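Local coordinates for neurotoxin (Clostridium botulinum, PDB 3N7L), which probably binds gangliosides on the neuronal surface, serving as the receptor-binding domain of a serotype D/C botulinum neurotoxin, at residues Gly54-Gln60 against Ser178-Gln184; Leu88-Ile93 against Ser104-Ser109; Arg206-Phe211 against Leu223-Gln228. All blocks are in the same frame, centred on the assembly; numbering follows the deposited sequence.

Contact 1. Residues Gly54-Gln60 against Ser178-Gln184; sequences GKVIVTQ and SKTITFQ
F183 and V56 pack flank to flank, F183 CB lying 3.8 Å from V56 CB, and from there the phenyl ring leans along the strand toward V58. With CG set beside its own backbone N (chi1 -69°), F183 brings CE2 to 4.2 Å from V58 CG2, an oblique approach, while the carbonyl oxygen of V56 sits at the ring's edge, near its plane. I181 and V58 share this face, which L9 and L11 of strand 7-14 cover and where F208 meets F183 edge-to-face. Strands 55-59 and 180-184 run antiparallel here, at 168°, as neighbours in one antiparallel sheet of the lectin-like jelly roll. V56-F183 and V58-I181 are its hydrogen-bonded pairs, each closed by two backbone bonds; F183 N to V56 O is the shortest at 2.7 Å. On the other face I57 and T182, then T59 and T180, form the non-hydrogen-bonded pairs. Methyls meet between I57 CG2 and T180 CG2, at 3.8 Å, whereas T59 lies alongside T180, both pointing the same way, with their hydroxyls the nearest atoms of the two side chains. T59 CG2 also rests against the bent chain of K179, 3.6 Å from its CD. At one end the fully extended K55 passes across the Q184 amide, K55 CB 3.5 Å from Q184 NE2, and its CE goes on to T182 CG2; the amide's OE1 is hydrogen-bonded to N186. At the other end K179 O receives the backbone N of Q60 and a second, weak bond from Q60 NE2. The bend of the Q60 chain (chi2 -145°) also lays NE2 3.5 Å from I181 CD1. Just before the strand, S178 OG accepts from T180 N at 2.9 Å, an ST turn.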
# COMPACT_ATOMS: atom_id res chain seq x y z
N GLY A 54 -13.84 -7.26 -17.20
CA GLY A 54 -13.49 -8.54 -16.62
C GLY A 54 -14.51 -9.07 -15.63
O GLY A 54 -15.22 -8.31 -14.97
N LYS A 55 -14.56 -10.39 -15.52
CA LYS A 55 -15.48 -11.05 -14.61
C LYS A 55 -14.91 -12.40 -14.21
O LYS A 55 -14.54 -13.20 -15.07
CB LYS A 55 -16.84 -11.23 -15.29
CG LYS A 55 -17.90 -11.91 -14.44
CD LYS A 55 -19.19 -12.07 -15.22
CE LYS A 55 -20.29 -12.66 -14.36
NZ LYS A 55 -21.55 -12.83 -15.12
N VAL A 56 -14.83 -12.65 -12.91
CA VAL A 56 -14.32 -13.92 -12.41
C VAL A 56 -15.44 -14.60 -11.62
O VAL A 56 -15.95 -14.04 -10.64
CB VAL A 56 -13.08 -13.74 -11.50
CG1 VAL A 56 -12.63 -15.09 -10.95
CG2 VAL A 56 -11.95 -13.10 -12.29
N ILE A 57 -15.82 -15.80 -12.04
CA ILE A 57 -16.88 -16.53 -11.37
C ILE A 57 -16.38 -17.79 -10.68
O ILE A 57 -15.83 -18.68 -11.33
CB ILE A 57 -18.00 -16.91 -12.35
CG1 ILE A 57 -18.49 -15.66 -13.08
CG2 ILE A 57 -19.15 -17.57 -11.60
CD1 ILE A 57 -19.47 -15.95 -14.19
N VAL A 58 -16.58 -17.85 -9.37
CA VAL A 58 -16.16 -19.01 -8.60
C VAL A 58 -17.41 -19.73 -8.10
O VAL A 58 -18.23 -19.16 -7.38
CB VAL A 58 -15.31 -18.59 -7.38
CG1 VAL A 58 -14.91 -19.83 -6.58
CG2 VAL A 58 -14.07 -17.83 -7.83
N THR A 59 -17.55 -20.99 -8.50
CA THR A 59 -18.68 -21.81 -8.08
C THR A 59 -18.14 -22.93 -7.21
O THR A 59 -17.44 -23.82 -7.69
CB THR A 59 -19.41 -22.41 -9.29
OG1 THR A 59 -19.79 -21.36 -10.18
CG2 THR A 59 -20.66 -23.17 -8.84
N GLN A 60 -18.47 -22.89 -5.92
CA GLN A 60 -17.98 -23.90 -5.00
C GLN A 60 -18.98 -25.02 -4.75
O GLN A 60 -20.06 -25.05 -5.35
CB GLN A 60 -17.57 -23.24 -3.69
CG GLN A 60 -18.61 -22.32 -3.09
CD GLN A 60 -17.99 -21.12 -2.39
OE1 GLN A 60 -16.94 -21.23 -1.76
NE2 GLN A 60 -18.66 -19.97 -2.48
N SER A 178 -25.21 -18.25 -1.15
CA SER A 178 -24.95 -18.73 -2.50
C SER A 178 -23.60 -19.43 -2.60
O SER A 178 -22.67 -19.12 -1.85
CB SER A 178 -24.98 -17.55 -3.48
OG SER A 178 -24.44 -17.91 -4.74
N LYS A 179 -23.49 -20.38 -3.52
CA LYS A 179 -22.22 -21.08 -3.69
C LYS A 179 -21.43 -20.46 -4.83
O LYS A 179 -20.40 -20.97 -5.24
CB LYS A 179 -22.47 -22.57 -3.94
CG LYS A 179 -23.56 -22.89 -4.94
CD LYS A 179 -23.18 -22.51 -6.34
CE LYS A 179 -24.10 -23.17 -7.34
NZ LYS A 179 -24.07 -24.65 -7.18
N THR A 180 -21.93 -19.33 -5.34
CA THR A 180 -21.28 -18.62 -6.43
C THR A 180 -20.77 -17.25 -5.98
O THR A 180 -21.48 -16.51 -5.31
CB THR A 180 -22.23 -18.42 -7.63
OG1 THR A 180 -22.55 -19.69 -8.21
CG2 THR A 180 -21.59 -17.53 -8.69
N ILE A 181 -19.53 -16.94 -6.34
CA ILE A 181 -18.92 -15.66 -6.00
C ILE A 181 -18.47 -15.02 -7.31
O ILE A 181 -17.70 -15.62 -8.07
CB ILE A 181 -17.70 -15.83 -5.07
CG1 ILE A 181 -18.12 -16.56 -3.79
CG2 ILE A 181 -17.12 -14.45 -4.70
CD1 ILE A 181 -16.96 -16.95 -2.92
N THR A 182 -18.94 -13.81 -7.56
CA THR A 182 -18.61 -13.11 -8.79
C THR A 182 -17.77 -11.85 -8.54
O THR A 182 -18.22 -10.92 -7.88
CB THR A 182 -19.88 -12.70 -9.55
OG1 THR A 182 -20.65 -13.88 -9.87
CG2 THR A 182 -19.53 -11.96 -10.83
N PHE A 183 -16.56 -11.86 -9.09
CA PHE A 183 -15.65 -10.72 -8.98
C PHE A 183 -15.86 -9.87 -10.24
O PHE A 183 -15.53 -10.30 -11.35
CB PHE A 183 -14.19 -11.20 -8.93
CG PHE A 183 -13.83 -11.93 -7.67
CD1 PHE A 183 -13.08 -11.30 -6.67
CD2 PHE A 183 -14.20 -13.26 -7.48
CE1 PHE A 183 -12.72 -11.98 -5.51
CE2 PHE A 183 -13.85 -13.95 -6.32
CZ PHE A 183 -13.10 -13.31 -5.34
N GLN A 184 -16.41 -8.68 -10.07
CA GLN A 184 -16.67 -7.80 -11.20
C GLN A 184 -17.08 -6.43 -10.69
O GLN A 184 -17.86 -6.32 -9.75
CB GLN A 184 -17.78 -8.39 -12.08
CG GLN A 184 -18.18 -7.53 -13.27
CD GLN A 184 -19.22 -8.20 -14.17
OE1 GLN A 184 -20.31 -8.57 -13.71
NE2 GLN A 184 -18.88 -8.37 -15.44

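Contact 2. Residues Leu88-Ile93 against Ser104-Ser109; sequences LPGYTI and SIGIIS
I107 O takes one hydrogen bond and one CA-H contact from the facing segment: Y91 N donates to it at 2.8 Å, nearly along the C=O axis, and G90 CA lies 3.2 Å from that oxygen. I107 N returns a bond to Y91 O, completing a hydrogen-bonded antiparallel pair. Strands 91-93 and 95-97 both pair with 102-108, giving a beta-hairpin whose first arm is broken in two, in the same antiparallel jelly-roll sheet as strand 180-187. The next pair, T92 with G106, is non-hydrogen-bonded and close, and Y91 O lies only 3.1 Å from G106 CA. On the face of Y91 and I107, I107 spreads over two neighbours: its CG1, placed between backbone N and carbonyl carbon (chi1 57°), leans on Y91 CB, and its CD1 continues to L88 CD2 at 3.6 Å. I93 has a similar first torsion, which folds its CG1 back to 3.2 Å from I105 O, the oxygen that its own backbone N bonds. I93 CD1 then touches I105 CG2 at 3.9 Å, and the I93 side chain crosses that of I107 at about a right angle. I79 and I81 of strand 72-82 back I93 and I107, so this side faces the opposing sheet. On the other side T92 CG2 lies 3.4 Å from S104 OG, a hydroxyl hydrogen-bonded to D95. P89 O is buried by the contact with no partner in the model, whereas L88 O takes S109 N at 2.8 Å, the donor tilted 28° from the carbonyl plane.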
# COMPACT_ATOMS: atom_id res chain seq x y z
N LEU A 88 -16.20 8.72 -4.80
CA LEU A 88 -16.44 7.65 -5.76
C LEU A 88 -17.88 7.16 -5.63
O LEU A 88 -18.42 7.06 -4.52
CB LEU A 88 -15.50 6.49 -5.48
CG LEU A 88 -15.55 5.33 -6.48
CD1 LEU A 88 -14.86 5.77 -7.76
CD2 LEU A 88 -14.86 4.10 -5.90
N PRO A 89 -18.53 6.86 -6.76
CA PRO A 89 -19.91 6.37 -6.67
C PRO A 89 -19.90 4.92 -6.16
O PRO A 89 -18.83 4.36 -5.88
CB PRO A 89 -20.41 6.49 -8.10
CG PRO A 89 -19.16 6.28 -8.91
CD PRO A 89 -18.14 7.09 -8.16
N GLY A 90 -21.08 4.32 -6.04
CA GLY A 90 -21.17 2.95 -5.56
C GLY A 90 -20.87 1.86 -6.57
O GLY A 90 -21.24 1.95 -7.75
N TYR A 91 -20.18 0.82 -6.11
CA TYR A 91 -19.82 -0.32 -6.94
C TYR A 91 -19.86 -1.60 -6.13
O TYR A 91 -19.46 -1.62 -4.96
CB TYR A 91 -18.39 -0.20 -7.47
CG TYR A 91 -18.17 0.80 -8.58
CD1 TYR A 91 -18.28 0.43 -9.92
CD2 TYR A 91 -17.80 2.11 -8.28
CE1 TYR A 91 -18.03 1.35 -10.93
CE2 TYR A 91 -17.55 3.03 -9.28
CZ TYR A 91 -17.67 2.64 -10.61
OH TYR A 91 -17.41 3.56 -11.60
N THR A 92 -20.34 -2.68 -6.74
CA THR A 92 -20.33 -3.97 -6.08
C THR A 92 -19.09 -4.57 -6.75
O THR A 92 -18.94 -4.44 -7.97
CB THR A 92 -21.58 -4.81 -6.42
OG1 THR A 92 -22.74 -4.16 -5.90
CG2 THR A 92 -21.46 -6.20 -5.80
N ILE A 93 -18.20 -5.17 -5.98
CA ILE A 93 -16.97 -5.74 -6.54
C ILE A 93 -16.82 -7.25 -6.37
O ILE A 93 -16.23 -7.92 -7.22
CB ILE A 93 -15.73 -5.03 -5.95
CG1 ILE A 93 -15.82 -5.01 -4.42
CG2 ILE A 93 -15.66 -3.60 -6.48
CD1 ILE A 93 -14.56 -4.46 -3.75
N SER A 104 -22.27 -9.69 0.19
CA SER A 104 -21.66 -8.89 -0.87
C SER A 104 -20.65 -7.90 -0.32
O SER A 104 -20.74 -7.49 0.84
CB SER A 104 -22.74 -8.14 -1.65
OG SER A 104 -22.19 -7.48 -2.77
N ILE A 105 -19.69 -7.53 -1.16
CA ILE A 105 -18.67 -6.57 -0.80
C ILE A 105 -18.69 -5.48 -1.86
O ILE A 105 -18.61 -5.76 -3.06
CB ILE A 105 -17.26 -7.20 -0.78
CG1 ILE A 105 -17.16 -8.22 0.36
CG2 ILE A 105 -16.21 -6.11 -0.62
CD1 ILE A 105 -15.83 -8.95 0.43
N GLY A 106 -18.81 -4.24 -1.42
CA GLY A 106 -18.83 -3.14 -2.36
C GLY A 106 -18.10 -1.93 -1.82
O GLY A 106 -17.57 -1.94 -0.70
N ILE A 107 -18.07 -0.88 -2.63
CA ILE A 107 -17.42 0.36 -2.24
C ILE A 107 -18.29 1.54 -2.65
O ILE A 107 -19.01 1.47 -3.65
CB ILE A 107 -16.02 0.52 -2.90
CG1 ILE A 107 -16.16 0.45 -4.42
CG2 ILE A 107 -15.07 -0.56 -2.38
CD1 ILE A 107 -14.84 0.61 -5.17
N ILE A 108 -18.21 2.61 -1.87
CA ILE A 108 -18.95 3.84 -2.15
C ILE A 108 -18.25 4.93 -1.34
O ILE A 108 -17.98 4.75 -0.15
CB ILE A 108 -20.45 3.73 -1.77
CG1 ILE A 108 -21.18 5.01 -2.18
CG2 ILE A 108 -20.62 3.47 -0.28
CD1 ILE A 108 -22.69 4.92 -2.04
N SER A 109 -17.92 6.04 -2.00
CA SER A 109 -17.19 7.12 -1.35
C SER A 109 -15.92 6.50 -0.77
O SER A 109 -15.27 5.70 -1.44
CB SER A 109 -18.02 7.74 -0.22
OG SER A 109 -19.18 8.36 -0.75

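Contact 3. Residues Arg206-Phe211 against Leu223-Gln228; sequences RDFYIF and LFNSLQ
The first torsion of L223 (-178°) swings CG opposite the main-chain nitrogen, that of F211 (-63°) puts CG opposite the carbonyl carbon, and with these settings the two side chains reach for each other from opposite directions. L223 CD2 ends 3.8 Å from F211 CE2, approaching the ring obliquely. The contact lays the end of helix 217-226 against strand 202-211 of the jelly roll, close to where the chain passes on toward the C-terminal trefoil domain. It is a light, mostly apolar packing of leucine methyls against aromatic rings. The other branch of L223, CD1, meets Y209 at the ring edge, 4.3 Å from CE1, while CD2 of L227 comes to the same CE1 obliquely. D207 O sits over one face of the Y209 ring, offset toward the rim, and the phenol hydroxyl is hydrogen-bonded to Q12, which ties the ring to strand 7-14. L227, the first residue to leave helical geometry, also sets its CD2 4.3 Å from D207 CB. D207 has a positive phi of 47°, unusual in a strand, and both it and R206 start their side chains toward the helix. Those two neighbours form a salt bridge: R206 NE donates at 2.9 Å to D207 OD2, which accepts through its anti lone pair and lies almost in the guanidinium plane. W78 makes a cation-pi contact with R206, a second hold on the group. The guanidinium edge also faces L227 O, but the modelled approach is too short, so its detail is doubtful. F144 of strand 143-150 packs against both L223 and L227. Within the last helical turn S226 OG bends back to donate to L223 O at 2.8 Å.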
# COMPACT_ATOMS: atom_id res chain seq x y z
N ARG A 206 -5.70 -10.44 -4.93
CA ARG A 206 -4.65 -11.42 -4.75
C ARG A 206 -4.97 -12.31 -3.54
O ARG A 206 -5.40 -11.82 -2.50
CB ARG A 206 -3.33 -10.66 -4.55
CG ARG A 206 -2.21 -11.49 -4.03
CD ARG A 206 -1.32 -10.67 -3.13
NE ARG A 206 -0.78 -11.56 -2.12
CZ ARG A 206 0.14 -11.25 -1.23
NH1 ARG A 206 0.53 -12.18 -0.38
NH2 ARG A 206 0.68 -10.03 -1.18
N ASP A 207 -4.79 -13.62 -3.70
CA ASP A 207 -5.03 -14.60 -2.63
C ASP A 207 -6.35 -14.45 -1.87
O ASP A 207 -6.37 -14.11 -0.70
CB ASP A 207 -3.86 -14.57 -1.63
CG ASP A 207 -2.56 -15.08 -2.24
OD1 ASP A 207 -2.54 -16.23 -2.72
OD2 ASP A 207 -1.56 -14.34 -2.24
N PHE A 208 -7.46 -14.73 -2.56
CA PHE A 208 -8.78 -14.64 -1.95
C PHE A 208 -9.06 -15.98 -1.25
O PHE A 208 -9.18 -17.01 -1.91
CB PHE A 208 -9.84 -14.39 -3.02
CG PHE A 208 -11.21 -14.16 -2.47
CD1 PHE A 208 -11.64 -12.88 -2.13
CD2 PHE A 208 -12.09 -15.23 -2.28
CE1 PHE A 208 -12.92 -12.67 -1.61
CE2 PHE A 208 -13.37 -15.04 -1.76
CZ PHE A 208 -13.79 -13.75 -1.43
N TYR A 209 -9.17 -15.94 0.07
CA TYR A 209 -9.43 -17.14 0.86
C TYR A 209 -10.73 -17.08 1.66
O TYR A 209 -11.23 -16.00 1.98
CB TYR A 209 -8.31 -17.36 1.88
CG TYR A 209 -6.90 -17.48 1.35
CD1 TYR A 209 -5.82 -17.45 2.24
CD2 TYR A 209 -6.63 -17.65 -0.00
CE1 TYR A 209 -4.50 -17.59 1.79
CE2 TYR A 209 -5.31 -17.79 -0.47
CZ TYR A 209 -4.26 -17.76 0.44
OH TYR A 209 -2.96 -17.88 0.02
N ILE A 210 -11.27 -18.25 1.98
CA ILE A 210 -12.46 -18.35 2.81
C ILE A 210 -12.21 -19.49 3.79
O ILE A 210 -11.81 -20.59 3.39
CB ILE A 210 -13.75 -18.62 2.00
CG1 ILE A 210 -14.10 -17.40 1.14
CG2 ILE A 210 -14.91 -18.90 2.96
CD1 ILE A 210 -15.38 -17.53 0.35
N PHE A 211 -12.41 -19.22 5.08
CA PHE A 211 -12.19 -20.20 6.13
C PHE A 211 -13.50 -20.57 6.82
O PHE A 211 -14.35 -19.71 7.06
CB PHE A 211 -11.22 -19.64 7.17
CG PHE A 211 -9.85 -19.34 6.64
CD1 PHE A 211 -8.86 -20.31 6.64
CD2 PHE A 211 -9.55 -18.07 6.13
CE1 PHE A 211 -7.59 -20.04 6.14
CE2 PHE A 211 -8.28 -17.79 5.63
CZ PHE A 211 -7.30 -18.77 5.64
N LEU A 223 -1.63 -14.66 9.32
CA LEU A 223 -1.98 -14.83 7.91
C LEU A 223 -1.45 -13.63 7.14
O LEU A 223 -0.76 -13.77 6.13
CB LEU A 223 -3.49 -14.92 7.75
CG LEU A 223 -4.02 -15.15 6.33
CD1 LEU A 223 -3.45 -16.44 5.78
CD2 LEU A 223 -5.55 -15.20 6.36
N PHE A 224 -1.78 -12.44 7.65
CA PHE A 224 -1.36 -11.17 7.06
C PHE A 224 0.14 -11.19 6.73
O PHE A 224 0.55 -10.95 5.60
CB PHE A 224 -1.66 -10.05 8.07
CG PHE A 224 -1.24 -8.68 7.62
CD1 PHE A 224 -0.65 -7.80 8.52
CD2 PHE A 224 -1.49 -8.25 6.32
CE1 PHE A 224 -0.31 -6.50 8.14
CE2 PHE A 224 -1.15 -6.95 5.93
CZ PHE A 224 -0.57 -6.08 6.84
N ASN A 225 0.96 -11.48 7.74
CA ASN A 225 2.40 -11.50 7.56
C ASN A 225 2.93 -12.61 6.65
O ASN A 225 3.84 -12.38 5.86
CB ASN A 225 3.07 -11.57 8.93
CG ASN A 225 2.88 -10.30 9.73
OD1 ASN A 225 2.79 -10.32 10.96
ND2 ASN A 225 2.83 -9.16 9.03
N SER A 226 2.34 -13.79 6.73
CA SER A 226 2.79 -14.92 5.92
C SER A 226 2.60 -14.72 4.41
O SER A 226 3.22 -15.41 3.61
CB SER A 226 2.06 -16.20 6.34
OG SER A 226 0.71 -16.20 5.90
N LEU A 227 1.73 -13.79 4.04
CA LEU A 227 1.47 -13.51 2.62
C LEU A 227 2.37 -12.40 2.09
O LEU A 227 2.21 -11.93 0.97
CB LEU A 227 -0.01 -13.12 2.42
CG LEU A 227 -1.04 -14.25 2.24
CD1 LEU A 227 -0.82 -15.34 3.27
CD2 LEU A 227 -2.45 -13.67 2.36
N GLN A 228 3.34 -11.98 2.90
CA GLN A 228 4.24 -10.91 2.49
C GLN A 228 5.70 -11.30 2.58
O GLN A 228 6.07 -12.23 3.30
CB GLN A 228 4.05 -9.69 3.39
CG GLN A 228 2.75 -8.94 3.21
CD GLN A 228 2.62 -7.81 4.20
OE1 GLN A 228 2.27 -8.03 5.37
NE2 GLN A 228 2.91 -6.60 3.76

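All three contacts lie on strands of the N-terminal jelly roll, the third against the helix that follows it. Contacts 1 and 2, centres about 17 Å apart, share a sheet: strands 91-93 and 180-187 are neighbours, and Q184 N probably bonds I93 O. Along the chain, contact 2 falls wholly between the two strands of contact 1, and contact 3 follows both. Strand 202-211, in the opposing sheet, brings F208 and I210 against F183 and I181, so contacts 1 and 3, about 18 Å apart, meet through the sandwich core. Contacts 2 and 3, centres about 22 Å apart, do not touch. After contact 3, its helix packed on the sandwich, the chain enters the trefoil domain.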